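Local coordinates for protein aminotransferase (Streptomyces pactum, PDB 4ZM4) that belongs to the class-III aminotransferases, a family of pyridoxal-phosphate-dependent enzymes, at residues A105-L110 / V117-S122; F285-F290 / R319-M324. The protein carries 1 engineered substitution. One frame throughout, in Å; residues are numbered along the deposited sequence.

How the contacts relate
Contact 1 packs the helix segment 105-110 against strand 116-120, and contact 2 packs the approach to strand 288-292 against helix 315-329. Those two strands are antiparallel neighbours in the seven-stranded mixed sheet, so the contacts lie side by side, their centres about 8 Å apart. Two probable backbone hydrogen bonds tie them together: A120 O to A288 N at 2.9 Å and R118 N to F290 O at 2.9 Å. Contact 1 runs out to the P3B pocket through S122, while the side chain of V287 in contact 2 stays about 9 Å from the P3B. Both contacts also touch the second subunit.

Contact 1. Residues A105-L110 / V117-S122; sequences ALIAEL and VRFANS. With P3B ((3E,4R,5R)-4,5-dihydroxy-3-{[(Z)-{3-hydroxy-2-methyl-5-[(phosphonooxy)methyl]pyridin-4(1H)-ylidene}methyl]imino}cyclohex-1-ene-1-carboxylic acid), chain H.
I107 is the one residue of the helix segment 105-110 that meets the strand, and it does so with two separate branches. Both contacts are apolar. Its CG2 methyl meets CG1 of V117 at 3.9 Å, the two side chains passing at a slant. The longer branch goes to F119: CD1 of I107 lies 3.8 Å from CE1 of the F119 ring and equally near CZ, approaching the ring obliquely while the two side chains come from opposite directions. With chi1 at -69°, CG2 is anti to the backbone N and CG1 stands beside it; chi2 of 165° then extends CD1 toward the ring. F119 and V117 are alternate residues of strand 116-120, so their side chains leave the same face of the strand and the isoleucine touches both. L318 and L325 of helix 315-329 also pack here, on F119 and I107 respectively.

R118, between the two apolar residues, points its side chain elsewhere: its guanidinium group is hydrogen-bonded to A26 O, S30 O and S32 OG of the second subunit. Past the strand, S122 takes the N-cap position of helix 123-138, its OG hydrogen-bonded to E125 N and also to E125 OE2 of the second subunit. S122 CB comes within 3.5 Å of OAC, a phosphate oxygen of P3B.

Helix 98-110 thus packs on an outermost strand of the seven-stranded mixed sheet of the large domain, the core of fold-type I PLP-dependent enzymes. One face of the strand is greasy and buried under the helix, held by dispersion and burial of methyl groups, whereas the turn after it places S122 beside the P3B phosphate, with CB in contact and OG used by the helix N-cap and the second subunit.

Contact 2. Residues F285-F290 / R319-M324; sequences FPVAAF and RAVVAM
F285 and A320 meet through their beta carbons, CB to CB at 3.9 Å, where the loop leading into strand 288-292 passes helix 315-329. A chi1 of -167° sets CG of F285 anti to the backbone N and leads the ring away from the alanine methyl, to which it lies obliquely. CD of the following P286 sits over one face of that ring, toward its rim. Beyond the two segments, A316 and A317 of the same helix and V83 of helix 77-89 pack on F285, and its ring meets that of F285 of the second subunit with the planes at about 45°.

The second apolar pair joins two valines. CG2 of V321 lies 4.1 Å from CG2 of V287 and 4.2 Å from its CG1, so a single methyl of the helix residue faces both methyls of the loop residue.

R319 and the V287 carbonyl have partners outside the two segments. R319 makes a salt bridge to D85 and a hydrogen bond to Q86, both on helix 77-89, and V287 O accepts a hydrogen bond from S278 OG.

Helix 315-329 here flanks the central sheet of the fold-type I large domain. All four touching residues are buried and meet through aliphatic carbon, so loop and helix are joined by apolar contact and burial, while the segments' hydrogen bonds run within the helix, to the sheet, to S278 and to helix 77-89.

Contact 1. Residues A105-L110 / V117-S122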
ATOM      1  N   ALA B 105     -20.260  -5.687  -3.019  1.00 21.53           N
ATOM      2  CA  ALA B 105     -21.311  -6.373  -3.827  1.00 20.32           C
ATOM      3  C   ALA B 105     -20.942  -6.451  -5.294  1.00 21.14           C
ATOM      4  O   ALA B 105     -21.105  -7.504  -5.933  1.00 23.81           O
ATOM      5  CB  ALA B 105     -22.654  -5.689  -3.659  1.00 19.90           C
ATOM      6  N   LEU B 106     -20.395  -5.369  -5.836  1.00 20.69           N
ATOM      7  CA  LEU B 106     -19.847  -5.424  -7.198  1.00 20.10           C
ATOM      8  C   LEU B 106     -18.785  -6.500  -7.400  1.00 20.52           C
ATOM      9  O   LEU B 106     -18.796  -7.209  -8.402  1.00 23.19           O
ATOM     10  CB  LEU B 106     -19.326  -4.044  -7.628  1.00 20.22           C
ATOM     11  CG  LEU B 106     -20.494  -3.188  -8.132  1.00 20.21           C
ATOM     12  CD1 LEU B 106     -20.187  -1.694  -8.122  1.00 19.31           C
ATOM     13  CD2 LEU B 106     -20.898  -3.661  -9.526  1.00 19.48           C
ATOM     14  N   ILE B 107     -17.813  -6.590  -6.497  1.00 20.88           N
ATOM     15  CA  ILE B 107     -16.776  -7.624  -6.613  1.00 20.43           C
ATOM     16  C   ILE B 107     -17.448  -9.004  -6.568  1.00 21.30           C
ATOM     17  O   ILE B 107     -17.180  -9.837  -7.430  1.00 19.34           O
ATOM     18  CB  ILE B 107     -15.699  -7.508  -5.497  1.00 21.65           C
ATOM     19  CG1 ILE B 107     -14.855  -6.238  -5.710  1.00 22.59           C
ATOM     20  CG2 ILE B 107     -14.786  -8.721  -5.480  1.00 20.58           C
ATOM     21  CD1 ILE B 107     -14.034  -5.855  -4.502  1.00 24.90           C
ATOM     22  N   ALA B 108     -18.353  -9.217  -5.600  1.00 21.09           N
ATOM     23  CA  ALA B 108     -19.005 -10.525  -5.436  1.00 21.96           C
ATOM     24  C   ALA B 108     -19.812 -10.937  -6.676  1.00 21.94           C
ATOM     25  O   ALA B 108     -19.781 -12.098  -7.075  1.00 20.24           O
ATOM     26  CB  ALA B 108     -19.874 -10.564  -4.201  1.00 21.13           C
ATOM     27  N   GLU B 109     -20.469  -9.970  -7.296  1.00 22.01           N
ATOM     28  CA  GLU B 109     -21.283 -10.216  -8.490  1.00 22.62           C
ATOM     29  C   GLU B 109     -20.398 -10.623  -9.640  1.00 23.65           C
ATOM     30  O   GLU B 109     -20.699 -11.575 -10.341  1.00 25.02           O
ATOM     31  CB  GLU B 109     -22.080  -8.949  -8.889  1.00 23.34           C
ATOM     32  CG  GLU B 109     -23.202  -9.243  -9.864  1.00 24.74           C
ATOM     33  CD  GLU B 109     -23.776  -8.000 -10.566  1.00 24.31           C
ATOM     34  OE1 GLU B 109     -23.805  -6.897  -9.980  1.00 23.06           O
ATOM     35  OE2 GLU B 109     -24.188  -8.133 -11.714  1.00 24.82           O
ATOM     36  N   LEU B 110     -19.300  -9.894  -9.833  1.00 22.95           N
ATOM     37  CA  LEU B 110     -18.436 -10.106 -10.973  1.00 22.16           C
ATOM     38  C   LEU B 110     -17.451 -11.274 -10.802  1.00 22.69           C
ATOM     39  O   LEU B 110     -16.985 -11.838 -11.803  1.00 20.84           O
ATOM     40  CB  LEU B 110     -17.694  -8.783 -11.326  1.00 21.89           C
ATOM     41  CG  LEU B 110     -18.399  -7.771 -12.255  1.00 21.64           C
ATOM     42  CD1 LEU B 110     -19.869  -7.611 -11.973  1.00 21.14           C
ATOM     43  CD2 LEU B 110     -17.729  -6.428 -12.175  1.00 23.07           C
ATOM     44  N   VAL B 117     -14.828  -9.775   1.020  1.00 23.21           N
ATOM     45  CA  VAL B 117     -13.469  -9.296   0.790  1.00 23.03           C
ATOM     46  C   VAL B 117     -12.983  -8.468   1.958  1.00 23.09           C
ATOM     47  O   VAL B 117     -13.769  -8.076   2.829  1.00 23.50           O
ATOM     48  CB  VAL B 117     -13.369  -8.416  -0.492  1.00 22.13           C
ATOM     49  CG1 VAL B 117     -13.703  -9.199  -1.722  1.00 20.95           C
ATOM     50  CG2 VAL B 117     -14.297  -7.198  -0.409  1.00 24.42           C
ATOM     51  N   ARG B 118     -11.673  -8.220   1.969  1.00 22.51           N
ATOM     52  CA  ARG B 118     -11.102  -7.095   2.689  1.00 21.43           C
ATOM     53  C   ARG B 118     -10.217  -6.328   1.726  1.00 21.21           C
ATOM     54  O   ARG B 118      -9.675  -6.894   0.784  1.00 21.96           O
ATOM     55  CB  ARG B 118     -10.336  -7.540   3.903  1.00 22.96           C
ATOM     56  CG  ARG B 118     -11.241  -7.953   5.053  1.00 24.55           C
ATOM     57  CD  ARG B 118     -10.590  -7.689   6.393  1.00 24.70           C
ATOM     58  NE  ARG B 118     -11.318  -8.270   7.506  1.00 25.08           N
ATOM     59  CZ  ARG B 118     -10.974  -8.105   8.781  1.00 27.45           C
ATOM     60  NH1 ARG B 118      -9.906  -7.369   9.113  1.00 26.06           N
ATOM     61  NH2 ARG B 118     -11.710  -8.658   9.740  1.00 29.21           N
ATOM     62  N   PHE B 119     -10.168  -5.018   1.914  1.00 19.82           N
ATOM     63  CA  PHE B 119      -9.402  -4.139   1.049  1.00 18.63           C
ATOM     64  C   PHE B 119      -8.043  -3.812   1.646  1.00 17.24           C
ATOM     65  O   PHE B 119      -7.842  -3.892   2.861  1.00 14.83           O
ATOM     66  CB  PHE B 119     -10.153  -2.841   0.790  1.00 18.75           C
ATOM     67  CG  PHE B 119     -11.393  -3.036  -0.045  1.00 19.23           C
ATOM     68  CD1 PHE B 119     -11.286  -3.163  -1.430  1.00 18.49           C
ATOM     69  CD2 PHE B 119     -12.627  -3.132   0.551  1.00 17.43           C
ATOM     70  CE1 PHE B 119     -12.398  -3.373  -2.192  1.00 19.27           C
ATOM     71  CE2 PHE B 119     -13.736  -3.346  -0.216  1.00 18.51           C
ATOM     72  CZ  PHE B 119     -13.629  -3.477  -1.585  1.00 18.31           C
ATOM     73  N   ALA B 120      -7.137  -3.428   0.741  1.00 16.34           N
ATOM     74  CA  ALA B 120      -5.782  -3.042   1.070  1.00 16.92           C
ATOM     75  C   ALA B 120      -5.398  -1.937   0.104  1.00 18.15           C
ATOM     76  O   ALA B 120      -6.140  -1.646  -0.831  1.00 17.12           O
ATOM     77  CB  ALA B 120      -4.831  -4.242   0.928  1.00 15.86           C
ATOM     78  N   ASN B 121      -4.185  -1.412   0.268  1.00 19.02           N
ATOM     79  CA  ASN B 121      -3.683  -0.362  -0.625  1.00 18.96           C
ATOM     80  C   ASN B 121      -2.941  -0.911  -1.829  1.00 18.65           C
ATOM     81  O   ASN B 121      -2.750  -0.194  -2.802  1.00 18.17           O
ATOM     82  CB  ASN B 121      -2.755   0.570   0.148  1.00 18.87           C
ATOM     83  CG  ASN B 121      -3.420   1.138   1.361  1.00 19.66           C
ATOM     84  OD1 ASN B 121      -4.380   1.912   1.249  1.00 19.85           O
ATOM     85  ND2 ASN B 121      -2.933   0.759   2.553  1.00 19.64           N
ATOM     86  N   SER B 122      -2.506  -2.167  -1.775  1.00 17.65           N
ATOM     87  CA  SER B 122      -1.606  -2.711  -2.801  1.00 17.07           C
ATOM     88  C   SER B 122      -1.685  -4.230  -2.899  1.00 15.81           C
ATOM     89  O   SER B 122      -2.120  -4.880  -1.956  1.00 15.96           O
ATOM     90  CB  SER B 122      -0.187  -2.340  -2.450  1.00 17.58           C
ATOM     91  OG  SER B 122       0.195  -2.997  -1.260  1.00 18.82           O
TER
HETATM   92  OAH P3B H 501       2.521  -4.309  -4.596  1.00 14.68           O
HETATM   93  PBA P3B H 501       1.738  -4.055  -5.951  1.00 15.23           P
HETATM   94  OAI P3B H 501       2.782  -3.482  -6.860  1.00 14.22           O
HETATM   95  OAC P3B H 501       0.571  -3.091  -5.813  1.00 16.44           O
HETATM   96  OAQ P3B H 501       1.328  -5.614  -6.396  1.00 14.93           O
HETATM   97  CAM P3B H 501       2.235  -6.750  -6.223  1.00 14.96           C
HETATM   98  CAV P3B H 501       1.887  -7.682  -7.170  1.00 15.18           C
HETATM   99  CAL P3B H 501       1.147  -8.774  -6.740  1.00 13.73           C
HETATM  100  NAP P3B H 501       0.741  -9.708  -7.685  1.00 13.84           N
HETATM  101  CAU P3B H 501       1.047  -9.553  -9.017  1.00 13.30           C
HETATM  102  CAA P3B H 501       0.672 -10.494  -9.940  1.00 13.01           C
HETATM  103  CAW P3B H 501       1.784  -8.530  -9.420  1.00 13.23           C
HETATM  104  OAE P3B H 501       2.052  -8.439 -10.742  1.00 13.91           O
HETATM  105  CAX P3B H 501       2.212  -7.529  -8.546  1.00 16.63           C
HETATM  106  CAJ P3B H 501       3.017  -6.434  -9.019  1.00 20.22           C
HETATM  107  NAO P3B H 501       3.525  -6.409 -10.297  1.00 24.96           N
HETATM  108  CAT P3B H 501       4.388  -5.433 -10.725  1.00 33.34           C
HETATM  109  CAK P3B H 501       5.008  -4.451  -9.903  1.00 33.36           C
HETATM  110  CAS P3B H 501       5.942  -3.526 -10.356  1.00 31.90           C
HETATM  111  CAR P3B H 501       6.483  -2.534  -9.517  1.00 30.86           C
HETATM  112  OAD P3B H 501       7.236  -1.643  -9.941  1.00 31.04           O
HETATM  113  OAB P3B H 501       6.316  -2.534  -8.321  1.00 28.77           O
HETATM  114  CAN P3B H 501       6.161  -3.344 -11.665  1.00 34.43           C
HETATM  115  CAY P3B H 501       5.449  -4.251 -12.680  1.00 35.22           C
HETATM  116  OAF P3B H 501       6.486  -4.509 -13.646  1.00 40.25           O
HETATM  117  CAZ P3B H 501       4.788  -5.567 -12.100  1.00 35.14           C
HETATM  118  OAG P3B H 501       3.754  -6.211 -12.931  1.00 31.64           O

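Contact 2. Residues F285-F290 / R319-M324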
ATOM      1  N   PHE B 285      -6.221   3.849  -9.187  1.00 17.11           N
ATOM      2  CA  PHE B 285      -6.173   4.344  -7.820  1.00 18.30           C
ATOM      3  C   PHE B 285      -5.481   3.280  -6.961  1.00 19.16           C
ATOM      4  O   PHE B 285      -5.739   2.075  -7.150  1.00 23.19           O
ATOM      5  CB  PHE B 285      -7.587   4.630  -7.275  1.00 17.63           C
ATOM      6  CG  PHE B 285      -7.606   5.436  -6.000  1.00 17.61           C
ATOM      7  CD1 PHE B 285      -7.409   4.821  -4.755  1.00 18.93           C
ATOM      8  CD2 PHE B 285      -7.809   6.799  -6.028  1.00 19.27           C
ATOM      9  CE1 PHE B 285      -7.431   5.558  -3.581  1.00 18.90           C
ATOM     10  CE2 PHE B 285      -7.834   7.558  -4.855  1.00 19.66           C
ATOM     11  CZ  PHE B 285      -7.648   6.925  -3.628  1.00 19.79           C
ATOM     12  N   PRO B 286      -4.655   3.692  -5.994  1.00 17.33           N
ATOM     13  CA  PRO B 286      -4.032   2.624  -5.198  1.00 18.57           C
ATOM     14  C   PRO B 286      -5.020   1.875  -4.295  1.00 18.86           C
ATOM     15  O   PRO B 286      -5.478   2.415  -3.274  1.00 21.62           O
ATOM     16  CB  PRO B 286      -2.963   3.353  -4.394  1.00 17.56           C
ATOM     17  CG  PRO B 286      -2.999   4.759  -4.858  1.00 18.32           C
ATOM     18  CD  PRO B 286      -4.307   5.011  -5.499  1.00 17.22           C
ATOM     19  N   VAL B 287      -5.395   0.674  -4.726  1.00 18.97           N
ATOM     20  CA  VAL B 287      -6.382  -0.153  -4.038  1.00 17.90           C
ATOM     21  C   VAL B 287      -6.237  -1.596  -4.469  1.00 16.87           C
ATOM     22  O   VAL B 287      -5.840  -1.880  -5.578  1.00 16.14           O
ATOM     23  CB  VAL B 287      -7.830   0.332  -4.294  1.00 19.07           C
ATOM     24  CG1 VAL B 287      -8.202   0.222  -5.759  1.00 21.17           C
ATOM     25  CG2 VAL B 287      -8.838  -0.435  -3.438  1.00 19.16           C
ATOM     26  N   ALA B 288      -6.499  -2.500  -3.531  1.00 17.43           N
ATOM     27  CA  ALA B 288      -6.427  -3.928  -3.755  1.00 18.24           C
ATOM     28  C   ALA B 288      -7.418  -4.596  -2.806  1.00 18.73           C
ATOM     29  O   ALA B 288      -7.993  -3.943  -1.941  1.00 19.32           O
ATOM     30  CB  ALA B 288      -5.030  -4.446  -3.461  1.00 19.20           C
ATOM     31  N   ALA B 289      -7.639  -5.884  -3.002  1.00 18.78           N
ATOM     32  CA  ALA B 289      -8.521  -6.652  -2.136  1.00 18.80           C
ATOM     33  C   ALA B 289      -8.109  -8.109  -2.162  1.00 18.10           C
ATOM     34  O   ALA B 289      -7.519  -8.589  -3.132  1.00 17.77           O
ATOM     35  CB  ALA B 289      -9.984  -6.517  -2.608  1.00 18.87           C
ATOM     36  N   PHE B 290      -8.514  -8.837  -1.146  1.00 18.76           N
ATOM     37  CA  PHE B 290      -8.493 -10.286  -1.241  1.00 19.73           C
ATOM     38  C   PHE B 290      -9.779 -10.810  -0.666  1.00 20.57           C
ATOM     39  O   PHE B 290     -10.360 -10.194   0.228  1.00 22.76           O
ATOM     40  CB  PHE B 290      -7.243 -10.900  -0.571  1.00 18.53           C
ATOM     41  CG  PHE B 290      -7.204 -10.731   0.897  1.00 18.77           C
ATOM     42  CD1 PHE B 290      -6.858  -9.510   1.451  1.00 18.63           C
ATOM     43  CD2 PHE B 290      -7.502 -11.791   1.738  1.00 18.61           C
ATOM     44  CE1 PHE B 290      -6.819  -9.354   2.818  1.00 18.91           C
ATOM     45  CE2 PHE B 290      -7.470 -11.624   3.104  1.00 19.66           C
ATOM     46  CZ  PHE B 290      -7.111 -10.412   3.642  1.00 18.67           C
ATOM     47  N   ARG B 319     -14.852   4.366  -3.922  1.00 20.09           N
ATOM     48  CA  ARG B 319     -15.551   5.063  -5.009  1.00 20.87           C
ATOM     49  C   ARG B 319     -14.964   4.662  -6.372  1.00 21.08           C
ATOM     50  O   ARG B 319     -15.693   4.440  -7.353  1.00 21.44           O
ATOM     51  CB  ARG B 319     -15.488   6.583  -4.794  1.00 22.58           C
ATOM     52  CG  ARG B 319     -16.417   7.390  -5.694  1.00 24.49           C
ATOM     53  CD  ARG B 319     -17.893   7.161  -5.378  1.00 24.72           C
ATOM     54  NE  ARG B 319     -18.733   7.879  -6.320  1.00 25.36           N
ATOM     55  CZ  ARG B 319     -19.106   9.144  -6.191  1.00 27.52           C
ATOM     56  NH1 ARG B 319     -18.761   9.864  -5.137  1.00 29.78           N
ATOM     57  NH2 ARG B 319     -19.837   9.700  -7.126  1.00 29.17           N
ATOM     58  N   ALA B 320     -13.631   4.582  -6.453  1.00 21.27           N
ATOM     59  CA  ALA B 320     -12.992   4.171  -7.694  1.00 19.96           C
ATOM     60  C   ALA B 320     -13.401   2.731  -8.078  1.00 19.19           C
ATOM     61  O   ALA B 320     -13.619   2.448  -9.239  1.00 17.81           O
ATOM     62  CB  ALA B 320     -11.474   4.296  -7.584  1.00 19.85           C
ATOM     63  N   VAL B 321     -13.486   1.834  -7.097  1.00 19.12           N
ATOM     64  CA  VAL B 321     -13.870   0.455  -7.381  1.00 19.33           C
ATOM     65  C   VAL B 321     -15.296   0.454  -7.901  1.00 20.09           C
ATOM     66  O   VAL B 321     -15.589  -0.196  -8.904  1.00 21.29           O
ATOM     67  CB  VAL B 321     -13.736  -0.475  -6.145  1.00 20.53           C
ATOM     68  CG1 VAL B 321     -14.358  -1.838  -6.378  1.00 19.54           C
ATOM     69  CG2 VAL B 321     -12.270  -0.659  -5.758  1.00 21.41           C
ATOM     70  N   VAL B 322     -16.174   1.198  -7.244  1.00 20.47           N
ATOM     71  CA  VAL B 322     -17.589   1.271  -7.645  1.00 19.57           C
ATOM     72  C   VAL B 322     -17.774   1.834  -9.052  1.00 19.51           C
ATOM     73  O   VAL B 322     -18.514   1.288  -9.866  1.00 17.46           O
ATOM     74  CB  VAL B 322     -18.397   2.095  -6.621  1.00 20.23           C
ATOM     75  CG1 VAL B 322     -19.771   2.505  -7.191  1.00 19.48           C
ATOM     76  CG2 VAL B 322     -18.549   1.307  -5.319  1.00 18.59           C
ATOM     77  N   ALA B 323     -17.089   2.924  -9.342  1.00 20.34           N
ATOM     78  CA  ALA B 323     -17.166   3.522 -10.683  1.00 21.25           C
ATOM     79  C   ALA B 323     -16.572   2.594 -11.758  1.00 22.13           C
ATOM     80  O   ALA B 323     -17.144   2.450 -12.836  1.00 21.84           O
ATOM     81  CB  ALA B 323     -16.462   4.877 -10.709  1.00 21.78           C
ATOM     82  N   MET B 324     -15.453   1.941 -11.444  1.00 21.68           N
ATOM     83  CA  MET B 324     -14.741   1.158 -12.450  1.00 21.85           C
ATOM     84  C   MET B 324     -15.467  -0.126 -12.699  1.00 20.68           C
ATOM     85  O   MET B 324     -15.718  -0.489 -13.850  1.00 23.43           O
ATOM     86  CB  MET B 324     -13.313   0.882 -12.000  1.00 22.12           C
ATOM     87  CG  MET B 324     -12.449   0.183 -13.029  1.00 23.52           C
ATOM     88  SD  MET B 324     -12.208   1.096 -14.572  1.00 24.00           S
ATOM     89  CE  MET B 324     -10.833   0.169 -15.282  1.00 23.26           C
TER